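Local structure of fatty acid synthase 1, isoform A (Drosophila melanogaster, 6FN6) at residues Glu208-Leu213 and Thr221-Gln226; Asp168-Phe173 and Ala199-Ala204; Tyr37-Trp42 and Ser172-Met177; Asn232-Ala237 and Arg242-Asn247; Val153-Val158 and Ser181-Asn186. The protein probably builds long-chain saturated fatty acids from acetyl-CoA and malonyl-CoA using NADPH, this chain being its dehydratase, enoylreductase and ketoreductase region. All coordinates share one frame; numbering follows the deposited sequence.

Contact 1. Residues Glu208-Leu213 and Thr221-Gln226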
# COMPACT_ATOMS: atom_id res chain seq x y z
N GLU A 208 -25.65 31.44 1.24
CA GLU A 208 -25.47 32.87 1.47
C GLU A 208 -24.91 33.51 0.21
O GLU A 208 -25.01 34.73 0.03
CB GLU A 208 -24.54 33.12 2.67
CG GLU A 208 -23.06 32.88 2.39
CD GLU A 208 -22.18 33.20 3.59
OE1 GLU A 208 -22.35 32.55 4.65
OE2 GLU A 208 -21.33 34.10 3.48
N LEU A 209 -24.33 32.70 -0.66
CA LEU A 209 -23.87 33.16 -1.96
C LEU A 209 -25.04 33.17 -2.95
O LEU A 209 -25.11 34.02 -3.83
CB LEU A 209 -22.74 32.27 -2.48
CG LEU A 209 -21.37 32.48 -1.84
CD1 LEU A 209 -20.41 31.37 -2.27
CD2 LEU A 209 -20.79 33.83 -2.20
N LEU A 210 -25.94 32.20 -2.80
CA LEU A 210 -27.12 32.11 -3.64
C LEU A 210 -28.11 33.22 -3.33
O LEU A 210 -28.87 33.65 -4.20
CB LEU A 210 -27.79 30.74 -3.48
CG LEU A 210 -27.18 29.60 -4.29
CD1 LEU A 210 -27.68 28.26 -3.79
CD2 LEU A 210 -27.51 29.77 -5.77
N SER A 211 -28.11 33.68 -2.08
CA SER A 211 -29.00 34.75 -1.66
C SER A 211 -28.70 36.05 -2.39
O SER A 211 -29.56 36.93 -2.50
CB SER A 211 -28.90 34.97 -0.15
OG SER A 211 -27.61 35.40 0.22
N ALA A 212 -27.48 36.17 -2.90
CA ALA A 212 -27.06 37.36 -3.64
C ALA A 212 -27.56 37.33 -5.08
O ALA A 212 -27.32 38.26 -5.85
CB ALA A 212 -25.55 37.49 -3.61
N LEU A 213 -28.26 36.26 -5.44
CA LEU A 213 -28.79 36.11 -6.79
C LEU A 213 -30.31 35.97 -6.77
O LEU A 213 -30.88 35.44 -5.81
CB LEU A 213 -28.18 34.89 -7.48
CG LEU A 213 -26.76 35.00 -8.05
CD1 LEU A 213 -25.72 35.07 -6.94
CD2 LEU A 213 -26.49 33.82 -8.97
N THR A 221 -28.11 32.97 -15.17
CA THR A 221 -26.72 33.42 -15.11
C THR A 221 -25.83 32.38 -14.43
O THR A 221 -24.75 32.07 -14.92
CB THR A 221 -26.60 34.76 -14.36
OG1 THR A 221 -27.27 35.79 -15.11
CG2 THR A 221 -25.14 35.16 -14.17
N GLY A 222 -26.27 31.88 -13.28
CA GLY A 222 -25.58 30.79 -12.61
C GLY A 222 -24.44 31.20 -11.69
O GLY A 222 -24.18 32.38 -11.49
N LEU A 223 -23.75 30.19 -11.15
CA LEU A 223 -22.65 30.40 -10.22
C LEU A 223 -21.30 30.17 -10.91
O LEU A 223 -21.19 29.29 -11.76
CB LEU A 223 -22.79 29.46 -9.02
CG LEU A 223 -24.02 29.62 -8.13
CD1 LEU A 223 -24.29 28.32 -7.38
CD2 LEU A 223 -23.83 30.77 -7.15
N PRO A 224 -20.27 30.93 -10.52
CA PRO A 224 -18.95 30.73 -11.13
C PRO A 224 -18.33 29.36 -10.81
O PRO A 224 -18.42 28.90 -9.68
CB PRO A 224 -18.09 31.84 -10.51
CG PRO A 224 -19.04 32.82 -9.94
CD PRO A 224 -20.25 32.05 -9.55
N VAL A 225 -17.72 28.73 -11.82
CA VAL A 225 -16.98 27.50 -11.61
C VAL A 225 -15.55 27.71 -12.10
O VAL A 225 -15.32 28.35 -13.12
CB VAL A 225 -17.65 26.30 -12.32
CG1 VAL A 225 -17.73 26.53 -13.82
CG2 VAL A 225 -16.91 25.01 -12.02
N GLN A 226 -14.59 27.16 -11.36
CA GLN A 226 -13.18 27.34 -11.66
C GLN A 226 -12.46 26.00 -11.80
O GLN A 226 -12.77 25.05 -11.09
CB GLN A 226 -12.50 28.18 -10.57
CG GLN A 226 -13.17 29.51 -10.30
CD GLN A 226 -13.01 30.49 -11.44
OE1 GLN A 226 -12.05 30.41 -12.21
NE2 GLN A 226 -13.94 31.43 -11.56
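Leu210, in the last turn of helix 203-210, and Leu223, at the start of strand 223-228, face each other with their CA atoms 8.1 Å apart, while the CA atoms of Leu213 and Gly222 are separated by 8.5 Å. Gaps of this size are bridged by side chains. The Leu210 chain reaches over with one branch: its CD2 lies 3.9 Å from Leu223 CD1 and 4.1 Å from Leu223 CD2, so a single methyl meets the fork of the other leucine, and the two side chains cross at about a right angle. Leu223 holds CG opposite its carbonyl carbon (chi1 -63°), which brings the fork over to the helix side. In the hotdog fold predicted for the C-terminal half of the dehydratase domain, strand 223-228 belongs to the sheet that wraps helix 170-183, and Leu223 also packs on Phe173 of that helix. From Leu210 to Leu213 the backbone makes a type I beta turn, with Leu213 N bonded to Leu210 O at 3.0 Å. The turn delivers Leu213, whose CD2 rests 3.7 Å from the carbonyl oxygen of Gly222 and, more loosely, 4.4 Å from Leu223 CD2. Gly222 leaves the preceding helix with a positive phi of 85°, where a side chain would press on the carbonyl oxygen of Thr221. Leu210 O also accepts from Gln218 NE2, and the Leu210 side chain touches Trp166.

Contact 2. Residues Asp168-Phe173 and Ala199-Ala204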
# COMPACT_ATOMS: atom_id res chain seq x y z
N ASP A 168 -31.83 24.28 -7.00
CA ASP A 168 -32.10 23.64 -5.72
C ASP A 168 -31.92 22.13 -5.83
O ASP A 168 -32.76 21.36 -5.36
CB ASP A 168 -33.51 23.98 -5.23
CG ASP A 168 -33.72 23.64 -3.76
OD1 ASP A 168 -32.76 23.79 -2.97
OD2 ASP A 168 -34.83 23.21 -3.40
N ASN A 169 -30.82 21.71 -6.45
CA ASN A 169 -30.54 20.29 -6.66
C ASN A 169 -29.03 20.06 -6.64
O ASN A 169 -28.32 20.38 -7.59
CB ASN A 169 -31.14 19.82 -7.99
CG ASN A 169 -30.96 18.33 -8.23
OD1 ASN A 169 -29.85 17.81 -8.20
ND2 ASN A 169 -32.07 17.63 -8.47
N TRP A 170 -28.54 19.48 -5.54
CA TRP A 170 -27.10 19.28 -5.35
C TRP A 170 -26.52 18.24 -6.31
O TRP A 170 -25.38 18.38 -6.75
CB TRP A 170 -26.81 18.87 -3.91
CG TRP A 170 -27.03 19.98 -2.92
CD1 TRP A 170 -28.19 20.28 -2.26
CD2 TRP A 170 -26.07 20.95 -2.50
NE1 TRP A 170 -28.00 21.37 -1.45
CE2 TRP A 170 -26.70 21.80 -1.58
CE3 TRP A 170 -24.72 21.18 -2.81
CZ2 TRP A 170 -26.04 22.86 -0.96
CZ3 TRP A 170 -24.07 22.24 -2.20
CH2 TRP A 170 -24.73 23.06 -1.28
N ILE A 171 -27.29 17.20 -6.61
CA ILE A 171 -26.81 16.15 -7.50
C ILE A 171 -26.49 16.73 -8.88
O ILE A 171 -25.38 16.57 -9.39
CB ILE A 171 -27.82 15.00 -7.61
CG1 ILE A 171 -27.97 14.31 -6.25
CG2 ILE A 171 -27.39 13.99 -8.69
CD1 ILE A 171 -29.08 13.27 -6.19
N SER A 172 -27.46 17.42 -9.47
CA SER A 172 -27.27 17.99 -10.80
C SER A 172 -26.13 19.01 -10.78
O SER A 172 -25.28 19.02 -11.66
CB SER A 172 -28.55 18.63 -11.31
OG SER A 172 -28.75 19.92 -10.75
N PHE A 173 -26.13 19.86 -9.76
CA PHE A 173 -25.15 20.93 -9.68
C PHE A 173 -23.73 20.39 -9.59
O PHE A 173 -22.84 20.81 -10.34
CB PHE A 173 -25.43 21.83 -8.48
CG PHE A 173 -24.37 22.86 -8.25
CD1 PHE A 173 -24.36 24.04 -8.98
CD2 PHE A 173 -23.37 22.65 -7.32
CE1 PHE A 173 -23.38 24.99 -8.78
CE2 PHE A 173 -22.38 23.60 -7.11
CZ PHE A 173 -22.39 24.77 -7.84
N ALA A 199 -13.52 16.12 -1.35
CA ALA A 199 -14.69 16.90 -1.71
C ALA A 199 -15.20 17.66 -0.50
O ALA A 199 -15.80 17.07 0.41
CB ALA A 199 -15.78 15.99 -2.27
N VAL A 200 -14.97 18.97 -0.48
CA VAL A 200 -15.41 19.81 0.63
C VAL A 200 -16.75 20.44 0.29
O VAL A 200 -16.89 21.12 -0.73
CB VAL A 200 -14.36 20.89 0.95
CG1 VAL A 200 -14.77 21.67 2.19
CG2 VAL A 200 -12.99 20.28 1.13
N ILE A 201 -17.74 20.21 1.15
CA ILE A 201 -19.08 20.75 0.95
C ILE A 201 -19.42 21.70 2.09
O ILE A 201 -19.39 21.32 3.26
CB ILE A 201 -20.12 19.63 0.82
CG1 ILE A 201 -19.70 18.64 -0.27
CG2 ILE A 201 -21.50 20.22 0.51
CD1 ILE A 201 -20.57 17.40 -0.35
N ASN A 202 -19.74 22.94 1.73
CA ASN A 202 -20.04 23.99 2.70
C ASN A 202 -21.42 24.58 2.42
O ASN A 202 -21.53 25.58 1.70
CB ASN A 202 -18.97 25.09 2.64
CG ASN A 202 -19.07 26.08 3.77
OD1 ASN A 202 -20.13 26.22 4.40
ND2 ASN A 202 -17.98 26.79 4.04
N PRO A 203 -22.47 23.98 2.99
CA PRO A 203 -23.84 24.41 2.67
C PRO A 203 -24.14 25.85 3.08
O PRO A 203 -24.80 26.58 2.33
CB PRO A 203 -24.72 23.44 3.47
CG PRO A 203 -23.82 22.33 3.89
CD PRO A 203 -22.45 22.90 3.99
N ALA A 204 -23.67 26.25 4.26
CA ALA A 204 -23.92 27.60 4.77
C ALA A 204 -23.39 28.64 3.79
O ALA A 204 -24.08 29.61 3.46
CB ALA A 204 -23.29 27.77 6.13
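Trp170 reaches Ile201 and Pro203 with the far end of its six-membered ring: CZ3 lies 4.2 Å from Ile201 CG2, and CH2 lies 4.3 Å from Pro203 CA. Both partners approach obliquely to the ring. The indole is carried there by a first torsion that sets CG opposite the carbonyl carbon (chi1 -70°) and a second near 90° that sets the ring plane perpendicular to the plane of CA, CB and CG, so the benzo end spans the gap between helix 170-183 and the junction of strand 191-201 with helix 203-210. Each helix start is held by an asparagine N-cap. Asn169 OD1 accepts from Ser172 N at 2.7 Å with an almost perfectly straight N-H (179°), and Asn202 OD1 does the same service for Lys205 N, while its ND2 bonds to Glu114. Trp170 is further hemmed in by Trp42 and Trp166, both edge-to-face, and by the ring of His206. Its side chain lies about 9 Å from that of Asp175, the predicted proton donor of the dehydratase. No directional bond ties the ring to Ile201 or Pro203; such an apolar contact depends on fit of shape, so the indole is probably positioned by the surrounding rings as much as by these two residues.

Contact 3. Residues Tyr37-Trp42 and Ser172-Met177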
# COMPACT_ATOMS: atom_id res chain seq x y z
N TYR A 37 -24.34 9.43 -5.60
CA TYR A 37 -23.82 8.67 -4.47
C TYR A 37 -23.35 9.59 -3.36
O TYR A 37 -23.67 9.38 -2.19
CB TYR A 37 -22.67 7.79 -4.91
CG TYR A 37 -23.07 6.62 -5.77
CD1 TYR A 37 -23.81 5.57 -5.25
CD2 TYR A 37 -22.70 6.56 -7.10
CE1 TYR A 37 -24.18 4.50 -6.03
CE2 TYR A 37 -23.05 5.50 -7.89
CZ TYR A 37 -23.79 4.47 -7.36
OH TYR A 37 -24.12 3.42 -8.17
N MET A 38 -22.58 10.60 -3.73
CA MET A 38 -22.01 11.53 -2.77
C MET A 38 -23.13 12.19 -1.98
O MET A 38 -23.03 12.35 -0.76
CB MET A 38 -21.17 12.58 -3.49
CG MET A 38 -20.02 12.00 -4.29
SD MET A 38 -19.17 13.20 -5.34
CE MET A 38 -18.73 14.46 -4.15
N THR A 39 -24.21 12.55 -2.67
CA THR A 39 -25.36 13.17 -2.02
C THR A 39 -26.01 12.20 -1.04
O THR A 39 -26.37 12.58 0.07
CB THR A 39 -26.40 13.65 -3.06
OG1 THR A 39 -25.80 14.62 -3.91
CG2 THR A 39 -27.62 14.26 -2.37
N LEU A 40 -26.19 10.95 -1.46
CA LEU A 40 -26.77 9.93 -0.60
C LEU A 40 -25.94 9.73 0.66
O LEU A 40 -26.47 9.65 1.76
CB LEU A 40 -26.91 8.60 -1.35
CG LEU A 40 -27.91 8.53 -2.51
CD1 LEU A 40 -27.99 7.11 -3.04
CD2 LEU A 40 -29.30 9.03 -2.09
N ALA A 41 -24.62 9.64 0.48
CA ALA A 41 -23.71 9.49 1.61
C ALA A 41 -23.79 10.72 2.50
O ALA A 41 -23.79 10.62 3.73
CB ALA A 41 -22.29 9.27 1.13
N TRP A 42 -23.86 11.88 1.87
CA TRP A 42 -23.95 13.15 2.58
C TRP A 42 -25.24 13.23 3.40
O TRP A 42 -25.22 13.56 4.58
CB TRP A 42 -23.86 14.31 1.59
CG TRP A 42 -24.00 15.67 2.19
CD1 TRP A 42 -23.81 16.01 3.50
CD2 TRP A 42 -24.35 16.87 1.51
NE1 TRP A 42 -24.03 17.36 3.67
CE2 TRP A 42 -24.36 17.91 2.46
CE3 TRP A 42 -24.65 17.18 0.18
CZ2 TRP A 42 -24.66 19.23 2.12
CZ3 TRP A 42 -24.95 18.49 -0.15
CH2 TRP A 42 -24.95 19.49 0.81
N SER A 172 -27.46 17.42 -9.47
CA SER A 172 -27.27 17.99 -10.80
C SER A 172 -26.13 19.01 -10.78
O SER A 172 -25.28 19.02 -11.66
CB SER A 172 -28.55 18.63 -11.31
OG SER A 172 -28.75 19.92 -10.75
N PHE A 173 -26.13 19.86 -9.76
CA PHE A 173 -25.15 20.93 -9.68
C PHE A 173 -23.73 20.39 -9.59
O PHE A 173 -22.84 20.81 -10.34
CB PHE A 173 -25.43 21.83 -8.48
CG PHE A 173 -24.37 22.86 -8.25
CD1 PHE A 173 -24.36 24.04 -8.98
CD2 PHE A 173 -23.37 22.65 -7.32
CE1 PHE A 173 -23.38 24.99 -8.78
CE2 PHE A 173 -22.38 23.60 -7.11
CZ PHE A 173 -22.39 24.77 -7.84
N MET A 174 -23.50 19.45 -8.68
CA MET A 174 -22.18 18.87 -8.51
C MET A 174 -21.78 18.08 -9.75
O MET A 174 -20.60 18.01 -10.09
CB MET A 174 -22.12 17.99 -7.26
CG MET A 174 -22.05 18.79 -5.95
SD MET A 174 -21.49 17.85 -4.52
CE MET A 174 -22.87 16.73 -4.26
N ASP A 175 -22.76 17.50 -10.44
CA ASP A 175 -22.48 16.78 -11.68
C ASP A 175 -21.94 17.72 -12.75
O ASP A 175 -20.99 17.39 -13.45
CB ASP A 175 -23.73 16.07 -12.19
CG ASP A 175 -23.45 15.21 -13.41
OD1 ASP A 175 -22.47 14.43 -13.39
OD2 ASP A 175 -24.19 15.31 -14.41
N THR A 176 -22.56 18.90 -12.89
CA THR A 176 -22.12 19.87 -13.89
C THR A 176 -20.69 20.33 -13.60
O THR A 176 -19.98 20.75 -14.52
CB THR A 176 -23.06 21.09 -13.95
OG1 THR A 176 -23.20 21.67 -12.65
CG2 THR A 176 -24.42 20.69 -14.49
N MET A 177 -20.27 20.26 -12.34
CA MET A 177 -18.88 20.55 -11.99
C MET A 177 -17.96 19.49 -12.59
O MET A 177 -16.85 19.80 -13.02
CB MET A 177 -18.70 20.59 -10.47
CG MET A 177 -19.50 21.69 -9.78
SD MET A 177 -19.21 21.76 -7.99
CE MET A 177 -17.47 22.16 -7.94
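Met174 meets Thr39 and Met38 where the central helices of two hotdog folds lie against each other, the double-hotdog arrangement of the dehydratase domain: helix 34-48 comes from the predicted N-terminal hotdog, helix 170-183 from the C-terminal one. Their nearest backbone approach within the two segments, from Thr39 CA to Met174 CA, is 9.2 Å, and the thioether chain of Met174 fills that distance. Its CG stands opposite the carbonyl carbon (chi1 -76°), and the chain then runs out extended before bending at chi3 (-69°), which sends the terminal methyl to the other helix. There CE comes 3.6 Å from Thr39 OG1, the close part of the contact. The hydroxyl is not spent on the methyl: it bonds to Thr35 O one turn earlier, so the buried hydroxyl is satisfied within its own helix.

The slack part lies to the flanks, and neither flank is a solvent side, for all the residues of both segments are buried. Met38 approaches with CE at 4.4 Å from Met174 SD, a light apolar touch, and otherwise packs on Met60 and Leu63 of strand 58-65. Phe173 and Met177 turn from this helix pair to strands 233-236 and 239-248. Asp175, the predicted proton donor, likewise takes no part in the pairing; its OD2 bonds to Gln179 NE2. The side chain of His24, the predicted proton acceptor, is about 10 Å from that of Met174. On the Trp42 flank the spacing widens further, with Trp42 CE3 standing 4.8 Å from Met174 CE.

Contact 4. Residues Asn232-Ala237 and Arg242-Asn247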
# COMPACT_ATOMS: atom_id res chain seq x y z
N ASN A 232 -5.09 20.84 -9.58
CA ASN A 232 -6.16 19.88 -9.84
C ASN A 232 -7.35 20.09 -8.90
O ASN A 232 -7.65 19.23 -8.07
CB ASN A 232 -5.65 18.44 -9.71
CG ASN A 232 -6.63 17.42 -10.25
OD1 ASN A 232 -7.83 17.68 -10.37
ND2 ASN A 232 -6.13 16.23 -10.58
N VAL A 233 -8.02 21.22 -9.04
CA VAL A 233 -9.17 21.55 -8.21
C VAL A 233 -10.31 22.13 -9.04
O VAL A 233 -10.09 22.97 -9.91
CB VAL A 233 -8.77 22.52 -7.07
CG1 VAL A 233 -9.99 22.91 -6.24
CG2 VAL A 233 -7.71 21.89 -6.19
N ILE A 234 -11.53 21.67 -8.77
CA ILE A 234 -12.73 22.25 -9.35
C ILE A 234 -13.49 22.93 -8.21
O ILE A 234 -13.94 22.26 -7.28
CB ILE A 234 -13.61 21.18 -10.03
CG1 ILE A 234 -12.80 20.32 -11.00
CG2 ILE A 234 -14.75 21.85 -10.79
CD1 ILE A 234 -13.35 18.91 -11.13
N LYS A 235 -13.64 24.24 -8.29
CA LYS A 235 -14.28 24.99 -7.22
C LYS A 235 -15.44 25.85 -7.70
O LYS A 235 -15.30 26.65 -8.62
CB LYS A 235 -13.24 25.87 -6.52
CG LYS A 235 -13.73 26.45 -5.20
CD LYS A 235 -12.59 27.05 -4.39
CE LYS A 235 -13.10 27.65 -3.09
NZ LYS A 235 -13.86 26.66 -2.26
N SER A 236 -16.60 25.66 -7.06
CA SER A 236 -17.77 26.48 -7.35
C SER A 236 -18.61 26.67 -6.10
O SER A 236 -19.16 25.71 -5.56
CB SER A 236 -18.61 25.86 -8.47
OG SER A 236 -19.73 26.67 -8.77
N ALA A 237 -18.70 27.91 -5.63
CA ALA A 237 -19.47 28.25 -4.45
C ALA A 237 -19.05 27.39 -3.25
O ALA A 237 -17.90 27.46 -2.81
CB ALA A 237 -20.97 28.09 -4.73
N ARG A 242 -11.12 18.19 -5.17
CA ARG A 242 -9.69 18.04 -5.41
C ARG A 242 -9.35 16.64 -5.94
O ARG A 242 -10.00 15.66 -5.56
CB ARG A 242 -8.90 18.29 -4.12
CG ARG A 242 -9.33 19.54 -3.36
CD ARG A 242 -8.43 19.77 -2.15
NE ARG A 242 -9.05 20.66 -1.17
CZ ARG A 242 -8.49 20.99 -0.00
NH1 ARG A 242 -7.31 20.49 0.33
NH2 ARG A 242 -9.12 21.80 0.83
N GLY A 243 -8.35 16.56 -6.80
CA GLY A 243 -7.83 15.29 -7.26
C GLY A 243 -8.81 14.39 -8.00
O GLY A 243 -8.92 13.21 -7.70
N LEU A 244 -9.52 14.96 -8.96
CA LEU A 244 -10.47 14.18 -9.76
C LEU A 244 -9.74 13.28 -10.75
O LEU A 244 -8.80 13.71 -11.42
CB LEU A 244 -11.44 15.11 -10.50
CG LEU A 244 -12.42 14.44 -11.46
CD1 LEU A 244 -13.28 13.41 -10.74
CD2 LEU A 244 -13.30 15.49 -12.12
N LYS A 245 -10.14 12.01 -10.79
CA LYS A 245 -9.60 11.05 -11.75
C LYS A 245 -10.73 10.43 -12.57
O LYS A 245 -11.67 9.87 -12.02
CB LYS A 245 -8.82 9.94 -11.05
CG LYS A 245 -7.61 10.41 -10.24
CD LYS A 245 -6.38 10.61 -11.11
CE LYS A 245 -5.12 10.71 -10.26
NZ LYS A 245 -5.15 11.87 -9.33
N ALA A 246 -10.63 10.55 -13.89
CA ALA A 246 -11.62 9.94 -14.79
C ALA A 246 -10.96 8.92 -15.70
O ALA A 246 -9.87 9.16 -16.24
CB ALA A 246 -12.32 11.01 -15.60
N ASN A 247 -11.61 7.78 -15.88
CA ASN A 247 -11.12 6.75 -16.77
C ASN A 247 -12.00 6.63 -18.00
O ASN A 247 -13.21 6.83 -17.94
CB ASN A 247 -11.04 5.40 -16.06
CG ASN A 247 -9.75 5.23 -15.29
OD1 ASN A 247 -9.55 5.86 -14.25
ND2 ASN A 247 -8.87 4.38 -15.80
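Asn232 and Gly243 face each other with both backbones at positive phi, near 60°. Asn232 and Val233 both stand opposite Tyr228, a G1 beta bulge, while the chain turns a corner at Gly243. The kinks are tied by Gly243 N, which donates to Asn232 O at 3.0 Å, close to straight (163°) and nearly in line with the carbonyl; the same oxygen receives a CA-H contact from Arg242. With CG set opposite its backbone N (chi1 -168°), Asn232 lays its amide along the corner: CG is 3.9 Å from Gly243 CA and OD1 is 3.5 Å from Leu244 N. An alanine here would lose the amide and is likely to leave a gap beside Gly243 and Leu244. Next along, Val233 and Arg242 form an antiparallel non-hydrogen-bonded pair, side by side and pointing the same way, with Val233 CG2 4.0 Å from Arg242 CG. The guanidinium end goes on to a salt bridge with Glu240. Ile234 and Leu244 meet through their CD1 and CD2 methyls, 3.6 Å apart, and both also rest on Ser181 of helix 170-183. Val233 and Arg242 instead touch Leu115 of a loop, and the hairpin is flanked by strand 223-228 beside strand 233-236 and strand 191-201 beside strand 239-248.

Contact 5. Residues Val153-Val158 and Ser181-Asn186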
# COMPACT_ATOMS: atom_id res chain seq x y z
N VAL A 153 -24.28 26.86 -18.03
CA VAL A 153 -24.77 28.02 -18.78
C VAL A 153 -23.65 28.58 -19.65
O VAL A 153 -23.89 29.04 -20.77
CB VAL A 153 -25.33 29.11 -17.85
CG1 VAL A 153 -26.64 28.64 -17.21
CG2 VAL A 153 -24.33 29.48 -16.78
N ARG A 154 -22.42 28.57 -19.13
CA ARG A 154 -21.31 29.23 -19.79
C ARG A 154 -19.95 28.60 -19.48
O ARG A 154 -19.73 28.06 -18.40
CB ARG A 154 -21.29 30.71 -19.40
CG ARG A 154 -20.30 31.57 -20.16
CD ARG A 154 -20.64 33.06 -20.03
NE ARG A 154 -21.96 33.37 -20.58
CZ ARG A 154 -23.06 33.60 -19.86
NH1 ARG A 154 -23.03 33.54 -18.53
NH2 ARG A 154 -24.20 33.88 -20.48
N SER A 155 -19.05 28.67 -20.46
CA SER A 155 -17.67 28.22 -20.29
C SER A 155 -16.76 28.91 -21.30
O SER A 155 -17.17 29.16 -22.43
CB SER A 155 -17.56 26.70 -20.46
OG SER A 155 -16.21 26.31 -20.59
N ASP A 156 -15.54 29.21 -20.89
CA ASP A 156 -14.56 29.76 -21.82
C ASP A 156 -14.00 28.63 -22.68
O ASP A 156 -14.22 27.45 -22.40
CB ASP A 156 -13.45 30.50 -21.07
CG ASP A 156 -12.62 29.58 -20.18
OD1 ASP A 156 -13.09 28.47 -19.85
OD2 ASP A 156 -11.51 29.99 -19.80
N THR A 157 -13.29 28.99 -23.74
CA THR A 157 -12.88 28.03 -24.76
C THR A 157 -12.02 26.89 -24.19
O THR A 157 -12.03 25.78 -24.74
CB THR A 157 -12.10 28.72 -25.90
OG1 THR A 157 -11.63 27.73 -26.83
CG2 THR A 157 -10.92 29.50 -25.36
N VAL A 158 -11.29 27.14 -23.11
CA VAL A 158 -10.44 26.11 -22.52
C VAL A 158 -11.05 25.53 -21.24
O VAL A 158 -10.47 24.65 -20.61
CB VAL A 158 -9.03 26.65 -22.22
CG1 VAL A 158 -8.32 27.02 -23.51
CG2 VAL A 158 -9.09 27.84 -21.26
N SER A 181 -15.12 19.84 -15.78
CA SER A 181 -13.74 19.35 -15.73
C SER A 181 -13.43 18.49 -16.95
O SER A 181 -12.29 18.46 -17.42
CB SER A 181 -13.51 18.56 -14.45
OG SER A 181 -12.16 18.15 -14.34
N ILE A 182 -14.44 17.80 -17.45
CA ILE A 182 -14.26 16.91 -18.59
C ILE A 182 -14.08 17.72 -19.87
O ILE A 182 -13.43 17.26 -20.81
CB ILE A 182 -15.45 15.92 -18.70
CG1 ILE A 182 -15.40 14.91 -17.55
CG2 ILE A 182 -15.43 15.19 -20.04
CD1 ILE A 182 -16.69 14.14 -17.35
N LEU A 183 -14.64 18.93 -19.89
CA LEU A 183 -14.53 19.81 -21.05
C LEU A 183 -13.07 20.12 -21.37
O LEU A 183 -12.66 20.10 -22.53
CB LEU A 183 -15.27 21.12 -20.82
CG LEU A 183 -16.72 21.26 -21.27
CD1 LEU A 183 -17.17 22.70 -21.05
CD2 LEU A 183 -16.93 20.85 -22.72
N SER A 184 -12.30 20.40 -20.33
CA SER A 184 -10.91 20.81 -20.50
C SER A 184 -10.03 19.68 -21.06
O SER A 184 -8.97 19.94 -21.62
CB SER A 184 -10.34 21.29 -19.15
OG SER A 184 -10.49 20.29 -18.16
N LYS A 185 -10.49 18.44 -20.92
CA LYS A 185 -9.74 17.30 -21.43
C LYS A 185 -9.64 17.36 -22.95
O LYS A 185 -10.63 17.60 -23.64
CB LYS A 185 -10.39 15.99 -20.99
CG LYS A 185 -10.16 15.66 -19.52
CD LYS A 185 -10.83 14.35 -19.13
CE LYS A 185 -10.35 13.86 -17.77
NZ LYS A 185 -8.94 13.39 -17.81
N ASN A 186 -8.44 17.14 -23.47
CA ASN A 186 -8.16 17.32 -24.89
C ASN A 186 -8.77 16.20 -25.73
O ASN A 186 -9.34 16.45 -26.79
CB ASN A 186 -6.65 17.39 -25.12
CG ASN A 186 -6.30 17.94 -26.49
OD1 ASN A 186 -7.12 17.91 -27.41
ND2 ASN A 186 -5.09 18.46 -26.62
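Ser155 and Leu183 point at each other across the gap between strand 152-155 and the C-terminal part of helix 170-183, a hydroxymethyl group against one methyl of the leucine fork. Leu183 CD1 takes up both atoms of the serine side chain, lying 3.8 Å from OG and 4.1 Å from CB, so the leucine tip lies against the serine side chain as a whole. What settles the hydroxyl is a bond to the next residue along the chain. OG lies opposite the backbone N (chi1 168°) and donates to the carbonyl of Asp156 at 2.9 Å, in the carbonyl plane and on a lone pair. The hydroxyl proton is used in this bond, so the methyl meets an oxygen already engaged. An alanine in place of Ser155 removes the hydroxyl, which would probably leave the Asp156 carbonyl without this partner and Leu183 CD1 with less to rest against.

The second meeting is made by backbone and side chain together. Val158 turns its own side chain away, yet its carbonyl oxygen comes 3.7 Å from Ser184 CB, where the CA atoms of the two residues are 5.7 Å apart. Ser184 keeps OG in the crowded position between backbone N and carbonyl carbon (chi1 55°), folded back to donate to Ser181 O at 2.7 Å, one turn earlier.

Around the pair, Leu183 and Ser155 share Val134 of helix 131-141, and Leu183 also lies on Glu137 and Leu138. The strand, which carries a classic beta bulge at Val153 and Arg154 opposite Lys163, runs beside strand 161-164 and strand 129-130, and Thr157 OG1 bonds to Arg970 in the ketoreductase part of the chain.

All five contacts belong to the dehydratase domain, and helix 170-183 runs through three of them: contact 2 uses its start, contact 3 its middle and contact 5 its end. Contact 3 is the one that joins the two predicted hotdogs, whereas the others stay within the C-terminal one. Chemistry follows place. The buried contacts 1, 2 and 3 are made by leucine methyls, an indole and a thioether. Contacts 4 and 5, only partly buried, bring in polar groups: contact 4 alone has a hydrogen bond between its segments, from the backbone beside an amide, while the serine hydroxyls of contact 5 bond within their own segments. Strands 223-228 and 233-236 join contacts 1 and 4 through backbone pairing.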